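Long-range contacts in Lmo0135 protein (Listeria monocytogenes EGD-e, PDB 5ISU), which probably binds peptides outside the cell membrane as the substrate-binding component of an ABC transporter: residues A[247-253]-A[470-476]; A[230-234]-A[490-494]; A[261-267]-A[390-396]. One frame throughout, in Å; residues are numbered along the deposited sequence.

All three contacts reach one mixed sheet. Interactions 1 and 3 both use strand 248-263, pairing its start with strand 462-475 and its end with strand 395-400, their centres about 38 Å apart. Interaction 2 lies beside interaction 1, with centres about 9 Å apart; strand 231-233 flanks 462-475 on the edge away from 248-263, and Leu472 CD2 packs on Met491 CG. Burial differs: interactions 2 and 3 are mainly buried, whereas interaction 1 is partly exposed. Their chemistry differs too: regular strand pairing in interaction 1, purely van der Waals packing in interaction 2, and side-chain amides bound to backbone carbonyls in interaction 3.

Interaction 1. Residues A[247-253]-A[470-476]; sequences AVNIITY and AVLALDS
Tyr253, Ile251 and Ile250 gather round the buried Leu472 in the tight part of this contact, which joins two long strands, 248-263 and 462-475, as antiparallel neighbours in the mixed sheet of a PBP-like protein. A chi1 of 56° folds the Tyr253 ring back over the neighbouring strand. Ala470 O then lies over one face, while Leu472 CG meets the ring edge 3.6 Å from Tyr253 CE1. Asn249 with Leu474, and Ile251 with Leu472, each exchange two backbone hydrogen bonds; Ile251 N to Leu472 O is the shortest, 2.8 Å and nearly straight at 171°. On the face carrying Ile250, the two branches of that side chain divide the work: CG2 touches Val471 CG1 at 3.6 Å, and CD1 reaches Ala473 CB at 3.8 Å.

The end at Ala247 and Ser476 is looser and more open to solvent. Exposed Ala247 still receives Ser476 N through its carbonyl oxygen at 3.0 Å, but the donor comes from above the carbonyl plane. Ser476 OG gives Asn249 OD1 only a weak hydrogen bond of 3.1 Å.

Within the sheet, strand 231-233 bonds to the far edge of 470-475. Helix 239-245 packs on Ile250, helix 481-484 touches Asn249, Ile251 and Leu474, and strand 491-492 covers Ile251 and Leu472.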
loop_
_atom_site.group_PDB
_atom_site.type_symbol
_atom_site.label_atom_id
_atom_site.label_comp_id
_atom_site.label_asym_id
_atom_site.label_seq_id
_atom_site.Cartn_x
_atom_site.Cartn_y
_atom_site.Cartn_z
ATOM N N ALA A 247 -25.120 11.070 -12.913
ATOM C CA ALA A 247 -25.328 9.630 -12.874
ATOM C C ALA A 247 -23.984 8.913 -12.692
ATOM O O ALA A 247 -23.262 8.693 -13.651
ATOM C CB ALA A 247 -26.038 9.154 -14.136
ATOM N N VAL A 248 -23.652 8.596 -11.445
ATOM C CA VAL A 248 -22.427 7.871 -11.118
ATOM C C VAL A 248 -22.706 6.819 -10.052
ATOM O O VAL A 248 -23.546 7.011 -9.168
ATOM C CB VAL A 248 -21.286 8.778 -10.576
ATOM C CG1 VAL A 248 -20.900 9.858 -11.583
ATOM C CG2 VAL A 248 -21.663 9.393 -9.232
ATOM N N ASN A 249 -21.986 5.712 -10.144
ATOM C CA ASN A 249 -22.074 4.668 -9.154
ATOM C C ASN A 249 -20.886 4.899 -8.203
ATOM O O ASN A 249 -19.749 5.098 -8.650
ATOM C CB ASN A 249 -22.016 3.287 -9.830
ATOM C CG ASN A 249 -23.221 3.028 -10.751
ATOM O OD1 ASN A 249 -24.345 3.486 -10.502
ATOM N ND2 ASN A 249 -22.986 2.275 -11.806
ATOM N N ILE A 250 -21.163 4.928 -6.905
ATOM C CA ILE A 250 -20.127 5.110 -5.915
ATOM C C ILE A 250 -19.731 3.744 -5.413
ATOM O O ILE A 250 -20.594 2.950 -5.050
ATOM C CB ILE A 250 -20.608 5.973 -4.751
ATOM C CG1 ILE A 250 -21.043 7.354 -5.262
ATOM C CG2 ILE A 250 -19.520 6.107 -3.696
ATOM C CD1 ILE A 250 -19.951 8.112 -5.987
ATOM N N ILE A 251 -18.426 3.470 -5.411
ATOM C CA ILE A 251 -17.902 2.184 -4.970
ATOM C C ILE A 251 -16.962 2.409 -3.789
ATOM O O ILE A 251 -16.030 3.201 -3.882
ATOM C CB ILE A 251 -17.105 1.489 -6.087
ATOM C CG1 ILE A 251 -17.846 1.572 -7.424
ATOM C CG2 ILE A 251 -16.852 0.039 -5.710
ATOM C CD1 ILE A 251 -17.019 1.122 -8.606
ATOM N N THR A 252 -17.217 1.683 -2.710
ATOM C CA THR A 252 -16.447 1.753 -1.481
ATOM C C THR A 252 -15.868 0.359 -1.195
ATOM O O THR A 252 -16.599 -0.618 -1.161
ATOM C CB THR A 252 -17.341 2.204 -0.326
ATOM O OG1 THR A 252 -17.858 3.510 -0.618
ATOM C CG2 THR A 252 -16.558 2.246 0.991
ATOM N N TYR A 253 -14.558 0.295 -0.975
ATOM C CA TYR A 253 -13.850 -0.963 -0.778
ATOM C C TYR A 253 -12.623 -0.750 0.134
ATOM O O TYR A 253 -12.126 0.369 0.242
ATOM C CB TYR A 253 -13.415 -1.492 -2.147
ATOM C CG TYR A 253 -12.582 -0.481 -2.919
ATOM C CD1 TYR A 253 -13.185 0.573 -3.578
ATOM C CD2 TYR A 253 -11.194 -0.572 -2.956
ATOM C CE1 TYR A 253 -12.444 1.514 -4.253
ATOM C CE2 TYR A 253 -10.433 0.361 -3.643
ATOM C CZ TYR A 253 -11.058 1.399 -4.293
ATOM O OH TYR A 253 -10.311 2.338 -4.957
ATOM N N ALA A 470 -11.270 3.177 0.568
ATOM C CA ALA A 470 -11.103 4.173 -0.480
ATOM C C ALA A 470 -12.467 4.234 -1.172
ATOM O O ALA A 470 -13.301 3.331 -1.000
ATOM C CB ALA A 470 -10.022 3.759 -1.447
ATOM N N VAL A 471 -12.688 5.294 -1.948
ATOM C CA VAL A 471 -13.965 5.501 -2.656
ATOM C C VAL A 471 -13.725 5.923 -4.098
ATOM O O VAL A 471 -12.879 6.788 -4.360
ATOM C CB VAL A 471 -14.809 6.604 -1.978
ATOM C CG1 VAL A 471 -16.173 6.720 -2.634
ATOM C CG2 VAL A 471 -14.984 6.312 -0.496
ATOM N N LEU A 472 -14.462 5.301 -5.015
ATOM C CA LEU A 472 -14.421 5.635 -6.429
ATOM C C LEU A 472 -15.796 6.063 -6.907
ATOM O O LEU A 472 -16.824 5.587 -6.413
ATOM C CB LEU A 472 -14.094 4.419 -7.284
ATOM C CG LEU A 472 -12.755 3.747 -7.099
ATOM C CD1 LEU A 472 -12.769 2.452 -7.892
ATOM C CD2 LEU A 472 -11.616 4.674 -7.510
ATOM N N ALA A 473 -15.790 6.898 -7.936
ATOM C CA ALA A 473 -16.994 7.303 -8.612
ATOM C C ALA A 473 -16.778 6.878 -10.062
ATOM O O ALA A 473 -15.761 7.233 -10.669
ATOM C CB ALA A 473 -17.206 8.799 -8.502
ATOM N N LEU A 474 -17.717 6.096 -10.590
ATOM C CA LEU A 474 -17.664 5.587 -11.963
ATOM C C LEU A 474 -18.937 5.975 -12.715
ATOM O O LEU A 474 -20.020 5.594 -12.302
ATOM C CB LEU A 474 -17.555 4.053 -11.963
ATOM C CG LEU A 474 -17.619 3.381 -13.344
ATOM C CD1 LEU A 474 -16.457 3.886 -14.178
ATOM C CD2 LEU A 474 -17.600 1.849 -13.303
ATOM N N ASP A 475 -18.780 6.682 -13.834
ATOM C CA ASP A 475 -19.895 7.104 -14.700
ATOM C C ASP A 475 -20.849 5.893 -14.902
ATOM O O ASP A 475 -20.416 4.790 -15.316
ATOM C CB ASP A 475 -19.309 7.677 -16.004
ATOM C CG ASP A 475 -20.358 8.064 -17.044
ATOM O OD1 ASP A 475 -21.540 7.643 -16.972
ATOM O OD2 ASP A 475 -19.960 8.764 -18.005
ATOM N N SER A 476 -22.128 6.112 -14.580
ATOM C CA SER A 476 -23.162 5.063 -14.633
ATOM C C SER A 476 -23.345 4.377 -15.965
ATOM O O SER A 476 -23.903 3.299 -16.003
ATOM C CB SER A 476 -24.516 5.567 -14.106
ATOM O OG SER A 476 -24.468 5.664 -12.694
#

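Interaction 2. Residues A[230-234]-A[490-494]; sequences NLKSI and TMFRD
Leu231 and Met491 owe their meeting to their torsions: a chi1 of 166° extends the leucine side chain away from its own N, and the methionine chain runs straight out beyond CG (chi2 180°), carrying its thioether across to the other segment. The fold here is that of a periplasmic-binding-protein-like domain, in which strand 231-233 borders strand 462-475 of a mixed sheet and the short hairpin of strands 486-487 and 491-492 packs over the side chains on one face. The two segments share no hydrogen bond, and their nearest CA atoms, those of Ser233 and Met491, are 7.6 Å apart, so side chains from 490-494 must reach across, the methionine as far as the strand backbone.

Leu231 and Met491 pass side by side, running opposite ways, with Leu231 CG 4.2 Å from Met491 SD. Beyond the sulfur, Met491 CE continues toward the strand and comes 4.2 Å from Lys232 CA. Lys232 leaves the backbone on the side away from 490-494, and its NZ bonds Ser233 O at 2.9 Å as well as Asn221 OD1 of helix 217-225, which gives this buried, probably charged, ammonium group two partners.

Ile22 of strand 19-24 touches both Leu231 and Met491, and Leu472 packs against Met491, so that these four side chains make one apolar layer between sheet and hairpin. Ser233 OG is the polar atom at its border, 3.5 Å from Met491 CE. Phe492 completes the contact with its ring edge: Leu231 CD2 lies in the ring plane, 3.6 Å from Phe492 CE2.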
loop_
_atom_site.group_PDB
_atom_site.type_symbol
_atom_site.label_atom_id
_atom_site.label_comp_id
_atom_site.label_asym_id
_atom_site.label_seq_id
_atom_site.Cartn_x
_atom_site.Cartn_y
_atom_site.Cartn_z
ATOM N N ASN A 230 -14.607 10.227 -16.460
ATOM C CA ASN A 230 -15.547 9.115 -16.277
ATOM C C ASN A 230 -15.339 8.307 -14.993
ATOM O O ASN A 230 -16.257 7.620 -14.553
ATOM C CB ASN A 230 -15.390 8.140 -17.435
ATOM C CG ASN A 230 -15.656 8.772 -18.781
ATOM O OD1 ASN A 230 -14.769 8.816 -19.634
ATOM N ND2 ASN A 230 -16.862 9.298 -18.966
ATOM N N LEU A 231 -14.138 8.389 -14.416
ATOM C CA LEU A 231 -13.759 7.591 -13.255
ATOM C C LEU A 231 -12.663 8.267 -12.445
ATOM O O LEU A 231 -11.722 8.800 -13.002
ATOM C CB LEU A 231 -13.226 6.205 -13.722
ATOM C CG LEU A 231 -12.468 5.343 -12.673
ATOM C CD1 LEU A 231 -13.353 5.000 -11.485
ATOM C CD2 LEU A 231 -11.899 4.070 -13.295
ATOM N N LYS A 232 -12.810 8.259 -11.132
ATOM C CA LYS A 232 -11.803 8.839 -10.249
ATOM C C LYS A 232 -12.079 8.469 -8.807
ATOM O O LYS A 232 -13.179 8.030 -8.451
ATOM C CB LYS A 232 -11.820 10.378 -10.331
ATOM C CG LYS A 232 -13.120 10.990 -9.801
ATOM C CD LYS A 232 -13.281 12.467 -10.117
ATOM C CE LYS A 232 -12.239 13.328 -9.438
ATOM N NZ LYS A 232 -12.313 13.287 -7.952
ATOM N N SER A 233 -11.075 8.710 -7.984
ATOM C CA SER A 233 -11.165 8.565 -6.547
ATOM C C SER A 233 -11.844 9.814 -5.967
ATOM O O SER A 233 -11.640 10.924 -6.454
ATOM C CB SER A 233 -9.773 8.433 -5.960
ATOM O OG SER A 233 -9.137 7.286 -6.510
ATOM N N ILE A 234 -12.629 9.608 -4.913
ATOM C CA ILE A 234 -13.377 10.650 -4.238
ATOM C C ILE A 234 -12.985 10.677 -2.761
ATOM O O ILE A 234 -12.748 9.636 -2.166
ATOM C CB ILE A 234 -14.904 10.353 -4.316
ATOM C CG1 ILE A 234 -15.352 10.113 -5.756
ATOM C CG2 ILE A 234 -15.731 11.469 -3.689
ATOM C CD1 ILE A 234 -15.033 11.242 -6.715
ATOM N N THR A 490 -4.492 1.283 -7.113
ATOM C CA THR A 490 -4.697 1.445 -8.555
ATOM C C THR A 490 -6.115 1.566 -9.048
ATOM O O THR A 490 -6.327 1.568 -10.254
ATOM C CB THR A 490 -4.111 0.237 -9.284
ATOM O OG1 THR A 490 -4.941 -0.913 -9.053
ATOM C CG2 THR A 490 -2.672 -0.036 -8.790
ATOM N N MET A 491 -7.068 1.662 -8.127
ATOM C CA MET A 491 -8.514 1.738 -8.420
ATOM C C MET A 491 -9.028 0.388 -8.834
ATOM O O MET A 491 -9.820 -0.194 -8.120
ATOM C CB MET A 491 -8.904 2.802 -9.452
ATOM C CG MET A 491 -8.478 4.204 -9.088
ATOM S SD MET A 491 -8.991 5.337 -10.385
ATOM C CE MET A 491 -8.167 6.829 -9.868
ATOM N N PHE A 492 -8.593 -0.112 -9.983
ATOM C CA PHE A 492 -9.032 -1.420 -10.439
ATOM C C PHE A 492 -7.849 -2.318 -10.741
ATOM O O PHE A 492 -6.728 -1.840 -11.005
ATOM C CB PHE A 492 -9.896 -1.319 -11.685
ATOM C CG PHE A 492 -11.271 -0.766 -11.443
ATOM C CD1 PHE A 492 -12.254 -1.561 -10.878
ATOM C CD2 PHE A 492 -11.605 0.507 -11.847
ATOM C CE1 PHE A 492 -13.535 -1.084 -10.675
ATOM C CE2 PHE A 492 -12.886 0.990 -11.660
ATOM C CZ PHE A 492 -13.850 0.196 -11.060
ATOM N N ARG A 493 -8.135 -3.618 -10.724
ATOM C CA ARG A 493 -7.155 -4.657 -10.980
ATOM C C ARG A 493 -6.942 -4.769 -12.459
ATOM O O ARG A 493 -5.787 -4.835 -12.924
ATOM C CB ARG A 493 -7.671 -5.994 -10.439
ATOM C CG ARG A 493 -6.731 -7.201 -10.560
ATOM C CD ARG A 493 -7.431 -8.493 -10.119
ATOM N NE ARG A 493 -8.683 -8.669 -10.862
ATOM C CZ ARG A 493 -8.791 -9.164 -12.092
ATOM N NH1 ARG A 493 -7.738 -9.601 -12.746
ATOM N NH2 ARG A 493 -9.974 -9.211 -12.675
ATOM N N ASP A 494 -8.052 -4.753 -13.203
ATOM C CA ASP A 494 -8.003 -4.941 -14.629
ATOM C C ASP A 494 -9.119 -4.158 -15.347
ATOM O O ASP A 494 -10.288 -4.552 -15.353
ATOM C CB ASP A 494 -8.116 -6.442 -14.929
ATOM C CG ASP A 494 -7.826 -6.790 -16.392
ATOM O OD1 ASP A 494 -7.743 -5.882 -17.248
ATOM O OD2 ASP A 494 -7.675 -7.996 -16.693
#

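Interaction 3. Residues A[261-267]-A[390-396]; sequences ATFNENQ and NADYSIA
Asn264 places its amide over one face of the Tyr393 ring, with ND2 3.2 Å above the plane and over the centre; the amide and ring planes are only 30° apart. The phenol OH at the ring's far end bonds Tyr421 O, which helps fix the ring beneath the amide. A chi1 of -167° swings the Asn264 amide toward the 390-394 loop. There ND2 gives two hydrogen bonds: a nearly straight one of 3.0 Å to Asn390 O, which lies in the amide plane, and a more bent one of 2.9 Å to Tyr393 O. The other end of the amide, OD1, accepts from Asn266 N in an Asx turn and from Asn423 ND2.

Asn390 O is gripped twice, since Asn266 ND2 (3.2 Å) reaches it from the face opposite Asn264 ND2; Asn266 ND2 also bonds Arg388 O. Beside them, Gln267 NE2 donates to Ala391 O at 3.1 Å, while Gln267 OE1 accepts from Ser394 OG at 2.8 Å. A water joins NE2 to that same hydroxyl, and Thr343 N also bonds Ser394 OG.

The type I turn from Asn264 to Gln267 follows the end of strand 248-263, where its pairing with strand 395-400 ends, at Phe263 and Ile395. In the mixed sheet of this PBP-like protein, strand 341-347 pairs with 395-400 as well. Thr262 N and OG1 both donate to Ala396 O, the hydroxyl lying on a lone pair, and Phe263 CD1 packs 4.0 Å from Ile395 CG1. Helix 273-281 covers Phe263.

Just past the strand, Asn264 N still donates to Ser394 O (2.9 Å, 176°). Beyond it, the amides of Asn264, Asn266 and Gln267 do most of the bonding. They satisfy the loop carbonyls of Asn390, Ala391 and Tyr393, and probably hold the irregular loop in a defined shape.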
loop_
_atom_site.group_PDB
_atom_site.type_symbol
_atom_site.label_atom_id
_atom_site.label_comp_id
_atom_site.label_asym_id
_atom_site.label_seq_id
_atom_site.Cartn_x
_atom_site.Cartn_y
_atom_site.Cartn_z
ATOM N N ALA A 261 -1.738 6.343 15.362
ATOM C CA ALA A 261 -0.940 7.335 16.062
ATOM C C ALA A 261 0.276 6.631 16.649
ATOM O O ALA A 261 0.159 5.539 17.152
ATOM C CB ALA A 261 -1.751 7.965 17.162
ATOM N N THR A 262 1.438 7.262 16.576
ATOM C CA THR A 262 2.676 6.711 17.127
ATOM C C THR A 262 3.030 7.461 18.390
ATOM O O THR A 262 2.791 8.649 18.465
ATOM C CB THR A 262 3.866 6.978 16.194
ATOM O OG1 THR A 262 4.134 8.387 16.172
ATOM C CG2 THR A 262 3.601 6.509 14.783
ATOM N N PHE A 263 3.632 6.789 19.366
ATOM C CA PHE A 263 4.093 7.460 20.604
ATOM C C PHE A 263 5.611 7.502 20.527
ATOM O O PHE A 263 6.246 6.449 20.485
ATOM C CB PHE A 263 3.630 6.729 21.861
ATOM C CG PHE A 263 2.125 6.658 22.008
ATOM C CD1 PHE A 263 1.384 7.803 22.235
ATOM C CD2 PHE A 263 1.465 5.437 21.988
ATOM C CE1 PHE A 263 0.007 7.742 22.378
ATOM C CE2 PHE A 263 0.091 5.368 22.144
ATOM C CZ PHE A 263 -0.637 6.524 22.338
ATOM N N ASN A 264 6.183 8.710 20.470
ATOM C CA ASN A 264 7.644 8.874 20.317
ATOM C C ASN A 264 8.417 8.580 21.599
ATOM O O ASN A 264 8.542 9.447 22.470
ATOM C CB ASN A 264 7.978 10.293 19.845
ATOM C CG ASN A 264 9.424 10.437 19.363
ATOM O OD1 ASN A 264 10.243 9.532 19.518
ATOM N ND2 ASN A 264 9.730 11.572 18.749
ATOM N N GLU A 265 8.976 7.376 21.695
ATOM C CA GLU A 265 9.739 6.994 22.882
ATOM C C GLU A 265 11.078 7.735 23.067
ATOM O O GLU A 265 11.760 7.508 24.059
ATOM C CB GLU A 265 9.918 5.479 22.958
ATOM C CG GLU A 265 8.578 4.767 23.039
ATOM C CD GLU A 265 8.684 3.272 23.291
ATOM O OE1 GLU A 265 9.677 2.820 23.898
ATOM O OE2 GLU A 265 7.728 2.548 22.921
ATOM N N ASN A 266 11.465 8.591 22.117
ATOM C CA ASN A 266 12.666 9.426 22.308
ATOM C C ASN A 266 12.368 10.521 23.361
ATOM O O ASN A 266 13.295 11.066 23.963
ATOM C CB ASN A 266 13.179 10.040 20.999
ATOM C CG ASN A 266 13.852 9.019 20.090
ATOM O OD1 ASN A 266 14.198 7.907 20.517
ATOM N ND2 ASN A 266 14.074 9.407 18.832
ATOM N N GLN A 267 11.082 10.843 23.563
ATOM C CA GLN A 267 10.692 11.777 24.621
ATOM C C GLN A 267 10.650 10.925 25.885
ATOM O O GLN A 267 9.940 9.933 25.922
ATOM C CB GLN A 267 9.327 12.439 24.370
ATOM C CG GLN A 267 9.320 13.436 23.215
ATOM C CD GLN A 267 8.148 14.410 23.277
ATOM O OE1 GLN A 267 7.198 14.213 24.035
ATOM N NE2 GLN A 267 8.221 15.476 22.484
ATOM N N ASN A 390 15.018 12.268 16.292
ATOM C CA ASN A 390 14.129 13.393 16.611
ATOM C C ASN A 390 13.187 13.119 17.785
ATOM O O ASN A 390 12.557 12.061 17.859
ATOM C CB ASN A 390 13.332 13.791 15.361
ATOM C CG ASN A 390 12.558 15.094 15.538
ATOM O OD1 ASN A 390 11.644 15.188 16.370
ATOM N ND2 ASN A 390 12.886 16.094 14.720
ATOM N N ALA A 391 13.107 14.099 18.688
ATOM C CA ALA A 391 12.246 14.047 19.878
ATOM C C ALA A 391 11.360 15.301 19.994
ATOM O O ALA A 391 10.936 15.668 21.096
ATOM C CB ALA A 391 13.093 13.885 21.132
ATOM N N ASP A 392 11.087 15.954 18.865
ATOM C CA ASP A 392 10.216 17.136 18.860
ATOM C C ASP A 392 8.762 16.737 19.031
ATOM O O ASP A 392 8.018 17.387 19.760
ATOM C CB ASP A 392 10.343 17.912 17.549
ATOM C CG ASP A 392 11.729 18.464 17.321
ATOM O OD1 ASP A 392 12.565 18.477 18.261
ATOM O OD2 ASP A 392 11.975 18.907 16.184
ATOM N N TYR A 393 8.372 15.657 18.362
ATOM C CA TYR A 393 6.989 15.188 18.395
ATOM C C TYR A 393 6.751 14.173 19.502
ATOM O O TYR A 393 7.551 13.275 19.715
ATOM C CB TYR A 393 6.572 14.593 17.028
ATOM C CG TYR A 393 7.286 13.301 16.586
ATOM C CD1 TYR A 393 8.522 13.348 15.934
ATOM C CD2 TYR A 393 6.695 12.049 16.768
ATOM C CE1 TYR A 393 9.167 12.193 15.514
ATOM C CE2 TYR A 393 7.327 10.887 16.339
ATOM C CZ TYR A 393 8.572 10.969 15.719
ATOM O OH TYR A 393 9.228 9.834 15.291
ATOM N N SER A 394 5.649 14.338 20.219
ATOM C CA SER A 394 5.268 13.378 21.241
ATOM C C SER A 394 4.464 12.313 20.508
ATOM O O SER A 394 4.624 11.114 20.731
ATOM C CB SER A 394 4.406 14.035 22.319
ATOM O OG SER A 394 4.964 15.268 22.735
ATOM N N ILE A 395 3.601 12.776 19.614
ATOM C CA ILE A 395 2.728 11.904 18.839
ATOM C C ILE A 395 2.731 12.351 17.387
ATOM O O ILE A 395 2.791 13.557 17.100
ATOM C CB ILE A 395 1.276 11.980 19.368
ATOM C CG1 ILE A 395 1.226 11.576 20.847
ATOM C CG2 ILE A 395 0.341 11.103 18.532
ATOM C CD1 ILE A 395 -0.125 11.779 21.495
ATOM N N ALA A 396 2.688 11.375 16.483
ATOM C CA ALA A 396 2.611 11.625 15.055
ATOM C C ALA A 396 1.512 10.740 14.439
ATOM O O ALA A 396 1.428 9.543 14.716
ATOM C CB ALA A 396 3.943 11.356 14.398
HETATM O O HOH W 1 6.799 17.808 23.068
#